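Local atomic coordinates of chromosome-partitioning ATPase Soj (Thermus thermophilus, PDB entry 1WCV), a protein that hydrolyses ATP and binds DNA cooperatively in an ATP-dependent way, forming nucleoprotein filaments, and probably takes part in chromosome partitioning. Residues L31-P45 with Y112-L126. Sequence-based numbering, arbitrary orientation.
Sequences LARLGKRVLLVDLDP and YDLVLLDAPPSLSPL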
ATOM      1  N   LEU A  31       3.957   9.426  12.955  1.00 14.79           N
ATOM      2  CA  LEU A  31       4.661   8.509  13.840  1.00 14.34           C
ATOM      3  C   LEU A  31       4.391   9.008  15.267  1.00 17.45           C
ATOM      4  O   LEU A  31       4.289   8.224  16.209  1.00 19.81           O
ATOM      5  CB  LEU A  31       6.164   8.506  13.530  1.00 15.48           C
ATOM      6  CG  LEU A  31       6.590   7.762  12.253  1.00 16.40           C
ATOM      7  CD1 LEU A  31       8.080   7.985  12.012  1.00 18.41           C
ATOM      8  CD2 LEU A  31       6.290   6.272  12.378  1.00 17.32           C
ATOM      9  N   ALA A  32       4.259  10.324  15.416  1.00 19.21           N
ATOM     10  CA  ALA A  32       3.974  10.908  16.728  1.00 22.99           C
ATOM     11  C   ALA A  32       2.588  10.457  17.182  1.00 25.06           C
ATOM     12  O   ALA A  32       2.390  10.087  18.339  1.00 26.89           O
ATOM     13  CB  ALA A  32       4.011  12.416  16.652  1.00 23.22           C
ATOM     14  N   ARG A  33       1.631  10.493  16.264  1.00 25.86           N
ATOM     15  CA  ARG A  33       0.266  10.090  16.579  1.00 26.41           C
ATOM     16  C   ARG A  33       0.151   8.598  16.869  1.00 28.39           C
ATOM     17  O   ARG A  33      -0.868   8.137  17.379  1.00 27.71           O
ATOM     18  CB  ARG A  33      -0.677  10.506  15.446  1.00 25.64           C
ATOM     19  CG  ARG A  33      -0.922  12.021  15.402  1.00 21.65           C
ATOM     20  CD  ARG A  33      -1.710  12.445  14.169  1.00 27.24           C
ATOM     21  NE  ARG A  33      -2.147  13.842  14.236  1.00 23.24           N
ATOM     22  CZ  ARG A  33      -1.341  14.899  14.151  1.00 26.39           C
ATOM     23  NH1 ARG A  33      -0.030  14.740  13.988  1.00 25.47           N
ATOM     24  NH2 ARG A  33      -1.852  16.122  14.233  1.00 25.96           N
ATOM     25  N   LEU A  34       1.198   7.843  16.551  1.00 28.37           N
ATOM     26  CA  LEU A  34       1.208   6.412  16.827  1.00 30.67           C
ATOM     27  C   LEU A  34       1.722   6.196  18.246  1.00 31.50           C
ATOM     28  O   LEU A  34       1.863   5.063  18.701  1.00 34.46           O
ATOM     29  CB  LEU A  34       2.106   5.667  15.838  1.00 30.35           C
ATOM     30  CG  LEU A  34       1.525   5.418  14.445  1.00 33.74           C
ATOM     31  CD1 LEU A  34       2.535   4.652  13.595  1.00 35.15           C
ATOM     32  CD2 LEU A  34       0.232   4.625  14.573  1.00 34.87           C
ATOM     33  N   GLY A  35       2.009   7.296  18.936  1.00 31.83           N
ATOM     34  CA  GLY A  35       2.496   7.210  20.301  1.00 32.79           C
ATOM     35  C   GLY A  35       4.003   7.108  20.429  1.00 35.02           C
ATOM     36  O   GLY A  35       4.513   6.573  21.416  1.00 35.38           O
ATOM     37  N   LYS A  36       4.722   7.625  19.439  1.00 32.68           N
ATOM     38  CA  LYS A  36       6.182   7.587  19.456  1.00 31.17           C
ATOM     39  C   LYS A  36       6.758   8.959  19.795  1.00 29.47           C
ATOM     40  O   LYS A  36       6.222   9.978  19.362  1.00 30.00           O
ATOM     41  CB  LYS A  36       6.712   7.176  18.078  1.00 31.87           C
ATOM     42  CG  LYS A  36       6.178   5.863  17.530  1.00 34.62           C
ATOM     43  CD  LYS A  36       6.777   4.660  18.231  1.00 36.95           C
ATOM     44  CE  LYS A  36       6.392   3.379  17.510  1.00 40.51           C
ATOM     45  NZ  LYS A  36       7.017   2.173  18.112  1.00 42.88           N
ATOM     46  N   ARG A  37       7.839   8.986  20.575  1.00 30.52           N
ATOM     47  CA  ARG A  37       8.502  10.248  20.895  1.00 28.80           C
ATOM     48  C   ARG A  37       9.366  10.453  19.660  1.00 26.56           C
ATOM     49  O   ARG A  37      10.271   9.664  19.400  1.00 25.99           O
ATOM     50  CB  ARG A  37       9.406  10.118  22.121  1.00 34.78           C
ATOM     51  CG  ARG A  37       8.711   9.672  23.393  1.00 44.30           C
ATOM     52  CD  ARG A  37       9.613   9.905  24.593  1.00 50.89           C
ATOM     53  NE  ARG A  37       9.297   9.009  25.699  1.00 60.02           N
ATOM     54  CZ  ARG A  37       9.534   7.702  25.687  1.00 63.05           C
ATOM     55  NH1 ARG A  37       9.214   6.957  26.735  1.00 65.27           N
ATOM     56  NH2 ARG A  37      10.100   7.141  24.628  1.00 64.11           N
ATOM     57  N   VAL A  38       9.094  11.508  18.906  1.00 21.71           N
ATOM     58  CA  VAL A  38       9.822  11.742  17.669  1.00 22.44           C
ATOM     59  C   VAL A  38      10.540  13.073  17.548  1.00 20.41           C
ATOM     60  O   VAL A  38      10.006  14.123  17.901  1.00 19.99           O
ATOM     61  CB  VAL A  38       8.857  11.609  16.471  1.00 19.97           C
ATOM     62  CG1 VAL A  38       9.575  11.919  15.162  1.00 21.87           C
ATOM     63  CG2 VAL A  38       8.257  10.213  16.453  1.00 22.76           C
ATOM     64  N   LEU A  39      11.757  13.008  17.019  1.00 21.12           N
ATOM     65  CA  LEU A  39      12.563  14.192  16.782  1.00 20.22           C
ATOM     66  C   LEU A  39      12.802  14.307  15.275  1.00 19.43           C
ATOM     67  O   LEU A  39      13.256  13.359  14.642  1.00 21.20           O
ATOM     68  CB  LEU A  39      13.915  14.083  17.489  1.00 23.88           C
ATOM     69  CG  LEU A  39      14.895  15.208  17.149  1.00 23.13           C
ATOM     70  CD1 LEU A  39      14.329  16.549  17.599  1.00 24.74           C
ATOM     71  CD2 LEU A  39      16.226  14.936  17.822  1.00 26.61           C
ATOM     72  N   LEU A  40      12.453  15.453  14.707  1.00 18.42           N
ATOM     73  CA  LEU A  40      12.684  15.696  13.289  1.00 17.59           C
ATOM     74  C   LEU A  40      13.806  16.715  13.243  1.00 20.70           C
ATOM     75  O   LEU A  40      13.707  17.779  13.858  1.00 19.15           O
ATOM     76  CB  LEU A  40      11.448  16.280  12.605  1.00 18.51           C
ATOM     77  CG  LEU A  40      11.633  16.734  11.151  1.00 18.07           C
ATOM     78  CD1 LEU A  40      12.026  15.545  10.281  1.00 20.28           C
ATOM     79  CD2 LEU A  40      10.348  17.372  10.634  1.00 15.36           C
ATOM     80  N   VAL A  41      14.872  16.382  12.522  1.00 18.72           N
ATOM     81  CA  VAL A  41      16.014  17.272  12.390  1.00 19.00           C
ATOM     82  C   VAL A  41      16.120  17.783  10.963  1.00 21.12           C
ATOM     83  O   VAL A  41      16.243  16.995  10.020  1.00 20.09           O
ATOM     84  CB  VAL A  41      17.328  16.545  12.747  1.00 20.12           C
ATOM     85  CG1 VAL A  41      18.490  17.518  12.678  1.00 21.91           C
ATOM     86  CG2 VAL A  41      17.228  15.917  14.133  1.00 20.05           C
ATOM     87  N   ASP A  42      16.051  19.099  10.805  1.00 20.29           N
ATOM     88  CA  ASP A  42      16.171  19.717   9.492  1.00 20.35           C
ATOM     89  C   ASP A  42      17.666  19.908   9.245  1.00 22.97           C
ATOM     90  O   ASP A  42      18.310  20.718   9.916  1.00 23.08           O
ATOM     91  CB  ASP A  42      15.468  21.077   9.468  1.00 19.96           C
ATOM     92  CG  ASP A  42      15.328  21.638   8.059  1.00 20.94           C
ATOM     93  OD1 ASP A  42      15.982  21.102   7.136  1.00 20.33           O
ATOM     94  OD2 ASP A  42      14.572  22.618   7.869  1.00 22.23           O
ATOM     95  N   LEU A  43      18.219  19.154   8.300  1.00 20.33           N
ATOM     96  CA  LEU A  43      19.644  19.262   7.998  1.00 23.45           C
ATOM     97  C   LEU A  43      19.910  20.032   6.709  1.00 23.64           C
ATOM     98  O   LEU A  43      21.046  20.087   6.235  1.00 23.98           O
ATOM     99  CB  LEU A  43      20.272  17.867   7.898  1.00 21.60           C
ATOM    100  CG  LEU A  43      20.344  17.045   9.184  1.00 23.04           C
ATOM    101  CD1 LEU A  43      20.893  15.656   8.884  1.00 20.81           C
ATOM    102  CD2 LEU A  43      21.240  17.760  10.188  1.00 25.19           C
ATOM    103  N   ASP A  44      18.869  20.628   6.144  1.00 23.14           N
ATOM    104  CA  ASP A  44      19.022  21.378   4.906  1.00 28.16           C
ATOM    105  C   ASP A  44      19.240  22.854   5.195  1.00 31.03           C
ATOM    106  O   ASP A  44      18.442  23.479   5.886  1.00 31.04           O
ATOM    107  CB  ASP A  44      17.779  21.231   4.027  1.00 27.00           C
ATOM    108  CG  ASP A  44      18.020  21.690   2.598  1.00 29.43           C
ATOM    109  OD1 ASP A  44      18.678  22.733   2.401  1.00 31.38           O
ATOM    110  OD2 ASP A  44      17.548  21.011   1.667  1.00 26.23           O
ATOM    111  N   PRO A  45      20.327  23.432   4.665  1.00 34.33           N
ATOM    112  CA  PRO A  45      20.608  24.852   4.893  1.00 37.68           C
ATOM    113  C   PRO A  45      19.439  25.723   4.434  1.00 38.82           C
ATOM    114  O   PRO A  45      19.291  26.861   4.877  1.00 40.97           O
ATOM    115  CB  PRO A  45      21.866  25.090   4.063  1.00 37.41           C
ATOM    116  CG  PRO A  45      22.560  23.764   4.132  1.00 38.08           C
ATOM    117  CD  PRO A  45      21.421  22.798   3.908  1.00 35.19           C
ATOM    118  N   TYR A 112      14.524   9.794  22.563  1.00 34.83           N
ATOM    119  CA  TYR A 112      13.484   9.613  21.557  1.00 30.88           C
ATOM    120  C   TYR A 112      13.380   8.175  21.060  1.00 29.47           C
ATOM    121  O   TYR A 112      14.342   7.410  21.118  1.00 29.13           O
ATOM    122  CB  TYR A 112      13.746  10.542  20.366  1.00 31.13           C
ATOM    123  CG  TYR A 112      13.666  12.013  20.702  1.00 31.42           C
ATOM    124  CD1 TYR A 112      12.435  12.649  20.841  1.00 31.48           C
ATOM    125  CD2 TYR A 112      14.825  12.766  20.913  1.00 31.40           C
ATOM    126  CE1 TYR A 112      12.355  13.995  21.180  1.00 29.39           C
ATOM    127  CE2 TYR A 112      14.757  14.115  21.253  1.00 30.21           C
ATOM    128  CZ  TYR A 112      13.518  14.723  21.386  1.00 31.71           C
ATOM    129  OH  TYR A 112      13.439  16.053  21.727  1.00 29.38           O
ATOM    130  N   ASP A 113      12.194   7.810  20.586  1.00 24.73           N
ATOM    131  CA  ASP A 113      11.971   6.482  20.034  1.00 26.11           C
ATOM    132  C   ASP A 113      12.479   6.497  18.596  1.00 22.85           C
ATOM    133  O   ASP A 113      13.141   5.565  18.151  1.00 24.04           O
ATOM    134  CB  ASP A 113      10.480   6.138  20.014  1.00 28.07           C
ATOM    135  CG  ASP A 113       9.904   5.946  21.395  1.00 30.09           C
ATOM    136  OD1 ASP A 113      10.434   5.096  22.138  1.00 31.52           O
ATOM    137  OD2 ASP A 113       8.920   6.641  21.731  1.00 31.04           O
ATOM    138  N   LEU A 114      12.160   7.576  17.883  1.00 24.12           N
ATOM    139  CA  LEU A 114      12.549   7.728  16.484  1.00 22.51           C
ATOM    140  C   LEU A 114      13.074   9.122  16.153  1.00 22.02           C
ATOM    141  O   LEU A 114      12.543  10.135  16.620  1.00 23.29           O
ATOM    142  CB  LEU A 114      11.351   7.433  15.580  1.00 20.07           C
ATOM    143  CG  LEU A 114      10.661   6.081  15.741  1.00 25.71           C
ATOM    144  CD1 LEU A 114       9.334   6.113  15.011  1.00 21.33           C
ATOM    145  CD2 LEU A 114      11.549   4.968  15.206  1.00 25.76           C
ATOM    146  N   VAL A 115      14.113   9.164  15.327  1.00 18.95           N
ATOM    147  CA  VAL A 115      14.719  10.420  14.910  1.00 19.12           C
ATOM    148  C   VAL A 115      14.744  10.469  13.383  1.00 15.73           C
ATOM    149  O   VAL A 115      15.331   9.599  12.748  1.00 19.52           O
ATOM    150  CB  VAL A 115      16.163  10.534  15.431  1.00 17.30           C
ATOM    151  CG1 VAL A 115      16.726  11.916  15.097  1.00 19.99           C
ATOM    152  CG2 VAL A 115      16.193  10.281  16.936  1.00 19.95           C
ATOM    153  N   LEU A 116      14.083  11.467  12.807  1.00 14.07           N
ATOM    154  CA  LEU A 116      14.041  11.618  11.349  1.00 14.33           C
ATOM    155  C   LEU A 116      14.985  12.733  10.933  1.00 16.05           C
ATOM    156  O   LEU A 116      14.944  13.826  11.492  1.00 17.58           O
ATOM    157  CB  LEU A 116      12.616  11.946  10.877  1.00 18.36           C
ATOM    158  CG  LEU A 116      11.627  10.780  10.733  1.00 19.67           C
ATOM    159  CD1 LEU A 116      11.574   9.958  12.009  1.00 21.95           C
ATOM    160  CD2 LEU A 116      10.243  11.333  10.402  1.00 19.12           C
ATOM    161  N   LEU A 117      15.836  12.459   9.951  1.00 15.49           N
ATOM    162  CA  LEU A 117      16.791  13.460   9.480  1.00 16.28           C
ATOM    163  C   LEU A 117      16.469  13.869   8.054  1.00 16.90           C
ATOM    164  O   LEU A 117      16.660  13.080   7.136  1.00 18.23           O
ATOM    165  CB  LEU A 117      18.204  12.883   9.520  1.00 15.93           C
ATOM    166  CG  LEU A 117      18.655  12.200  10.808  1.00 18.62           C
ATOM    167  CD1 LEU A 117      19.956  11.451  10.551  1.00 23.35           C
ATOM    168  CD2 LEU A 117      18.821  13.240  11.913  1.00 22.19           C
ATOM    169  N   ASP A 118      15.982  15.093   7.868  1.00 18.86           N
ATOM    170  CA  ASP A 118      15.656  15.577   6.530  1.00 17.80           C
ATOM    171  C   ASP A 118      16.934  16.103   5.888  1.00 17.64           C
ATOM    172  O   ASP A 118      17.322  17.246   6.105  1.00 17.10           O
ATOM    173  CB  ASP A 118      14.596  16.679   6.598  1.00 17.54           C
ATOM    174  CG  ASP A 118      14.047  17.038   5.231  1.00 20.59           C
ATOM    175  OD1 ASP A 118      14.100  16.173   4.324  1.00 23.09           O
ATOM    176  OD2 ASP A 118      13.550  18.172   5.057  1.00 24.34           O
ATOM    177  N   ALA A 119      17.569  15.253   5.084  1.00 18.07           N
ATOM    178  CA  ALA A 119      18.831  15.577   4.422  1.00 18.79           C
ATOM    179  C   ALA A 119      18.713  16.385   3.140  1.00 19.99           C
ATOM    180  O   ALA A 119      17.767  16.232   2.370  1.00 20.24           O
ATOM    181  CB  ALA A 119      19.589  14.293   4.133  1.00 19.11           C
ATOM    182  N   PRO A 120      19.689  17.268   2.894  1.00 19.02           N
ATOM    183  CA  PRO A 120      19.651  18.076   1.674  1.00 19.84           C
ATOM    184  C   PRO A 120      20.019  17.180   0.492  1.00 20.84           C
ATOM    185  O   PRO A 120      20.587  16.103   0.674  1.00 22.83           O
ATOM    186  CB  PRO A 120      20.698  19.152   1.939  1.00 21.32           C
ATOM    187  CG  PRO A 120      21.687  18.456   2.802  1.00 20.08           C
ATOM    188  CD  PRO A 120      20.826  17.646   3.752  1.00 19.97           C
ATOM    189  N   PRO A 121      19.691  17.606  -0.733  1.00 25.82           N
ATOM    190  CA  PRO A 121      20.016  16.796  -1.910  1.00 29.15           C
ATOM    191  C   PRO A 121      21.464  16.974  -2.349  1.00 30.69           C
ATOM    192  O   PRO A 121      22.234  17.687  -1.706  1.00 29.56           O
ATOM    193  CB  PRO A 121      19.040  17.319  -2.952  1.00 31.56           C
ATOM    194  CG  PRO A 121      18.978  18.780  -2.616  1.00 30.42           C
ATOM    195  CD  PRO A 121      18.847  18.757  -1.102  1.00 28.33           C
ATOM    196  N   SER A 122      21.823  16.301  -3.439  1.00 34.66           N
ATOM    197  CA  SER A 122      23.160  16.389  -4.030  1.00 35.38           C
ATOM    198  C   SER A 122      24.327  15.934  -3.156  1.00 35.39           C
ATOM    199  O   SER A 122      25.466  16.357  -3.364  1.00 35.07           O
ATOM    200  CB  SER A 122      23.411  17.824  -4.497  1.00 39.61           C
ATOM    201  OG  SER A 122      22.347  18.273  -5.319  1.00 44.41           O
ATOM    202  N   LEU A 123      24.049  15.079  -2.180  1.00 33.43           N
ATOM    203  CA  LEU A 123      25.092  14.565  -1.300  1.00 31.80           C
ATOM    204  C   LEU A 123      26.124  15.621  -0.890  1.00 31.20           C
ATOM    205  O   LEU A 123      27.231  15.677  -1.429  1.00 31.08           O
ATOM    206  CB  LEU A 123      25.805  13.390  -1.982  1.00 32.87           C
ATOM    207  CG  LEU A 123      26.512  12.366  -1.090  1.00 35.05           C
ATOM    208  CD1 LEU A 123      27.691  13.000  -0.369  1.00 38.97           C
ATOM    209  CD2 LEU A 123      25.513  11.805  -0.093  1.00 37.62           C
ATOM    210  N   SER A 124      25.751  16.468   0.056  1.00 28.94           N
ATOM    211  CA  SER A 124      26.654  17.496   0.554  1.00 25.08           C
ATOM    212  C   SER A 124      27.206  16.931   1.859  1.00 23.01           C
ATOM    213  O   SER A 124      26.838  15.830   2.264  1.00 23.77           O
ATOM    214  CB  SER A 124      25.882  18.788   0.837  1.00 26.49           C
ATOM    215  OG  SER A 124      25.021  18.629   1.956  1.00 23.08           O
ATOM    216  N   PRO A 125      28.112  17.657   2.524  1.00 21.15           N
ATOM    217  CA  PRO A 125      28.614  17.092   3.779  1.00 20.57           C
ATOM    218  C   PRO A 125      27.478  16.854   4.774  1.00 18.75           C
ATOM    219  O   PRO A 125      27.579  15.984   5.634  1.00 21.08           O
ATOM    220  CB  PRO A 125      29.609  18.148   4.257  1.00 23.04           C
ATOM    221  CG  PRO A 125      30.183  18.648   2.942  1.00 23.06           C
ATOM    222  CD  PRO A 125      28.930  18.809   2.097  1.00 23.49           C
ATOM    223  N   LEU A 126      26.403  17.626   4.650  1.00 19.37           N
ATOM    224  CA  LEU A 126      25.255  17.471   5.542  1.00 16.71           C
ATOM    225  C   LEU A 126      24.488  16.207   5.194  1.00 18.75           C
ATOM    226  O   LEU A 126      24.006  15.502   6.080  1.00 20.13           O
ATOM    227  CB  LEU A 126      24.339  18.698   5.464  1.00 18.42           C
ATOM    228  CG  LEU A 126      24.782  19.816   6.417  1.00 24.58           C
ATOM    229  CD1 LEU A 126      24.130  21.137   6.054  1.00 25.90           C
ATOM    230  CD2 LEU A 126      24.428  19.404   7.841  1.00 25.84           C
TER
HETATM  231  O   HOH W   1       6.840   5.524  22.980  1.00 58.34           O
HETATM  232  O   HOH W   2      14.454  20.610   4.999  1.00 21.78           O
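Leu39 and Leu116 sit in neighbouring parallel strands, 38-42 and 114-118, of the P-loop NTPase sheet. Leu116 N donates to Leu39 O (2.8 Å). On one tightly packed face, Val41 CB lies beside Leu117 CD2 (3.7 Å). On the other, Leu31 of helix 18-33 puts CD1 3.8 Å from Leu114 CD1, with Met243 of helix 230-246 beside both.

The end near Arg37 is more open. Asp113 OD2 takes Arg37 N with its anti lone pair, nearly straight (2.8 Å, 176°). It also forms a salt bridge with Arg37 NH2 (3.2 Å) and accepts from a water. With CG beside its backbone N (chi1 -64°), Tyr112 lays one ring face over Leu39 CB, a CH-pi contact 3.6 Å from the centroid. Its OH bonds His81 ND1 in strand 80-83, beyond strand 38-42. A serine in its place would probably uncover Leu39 and leave His81 without this partner.

At the strands' C-terminal ends, Asp42 OD1 and Asp118 OD2 lie 4.3 Å apart, a water within hydrogen-bonding distance of both. Asp42 OD2 bonds Thr50 OG1. Asp118 OD1 salt-bridges Lys20 NZ, and OD2 hydrogen-bonds Thr21 OG1. Lys20 and Thr21 bind ATP, and Thr21 magnesium. This is consistent with Asp118 at the Walker B position.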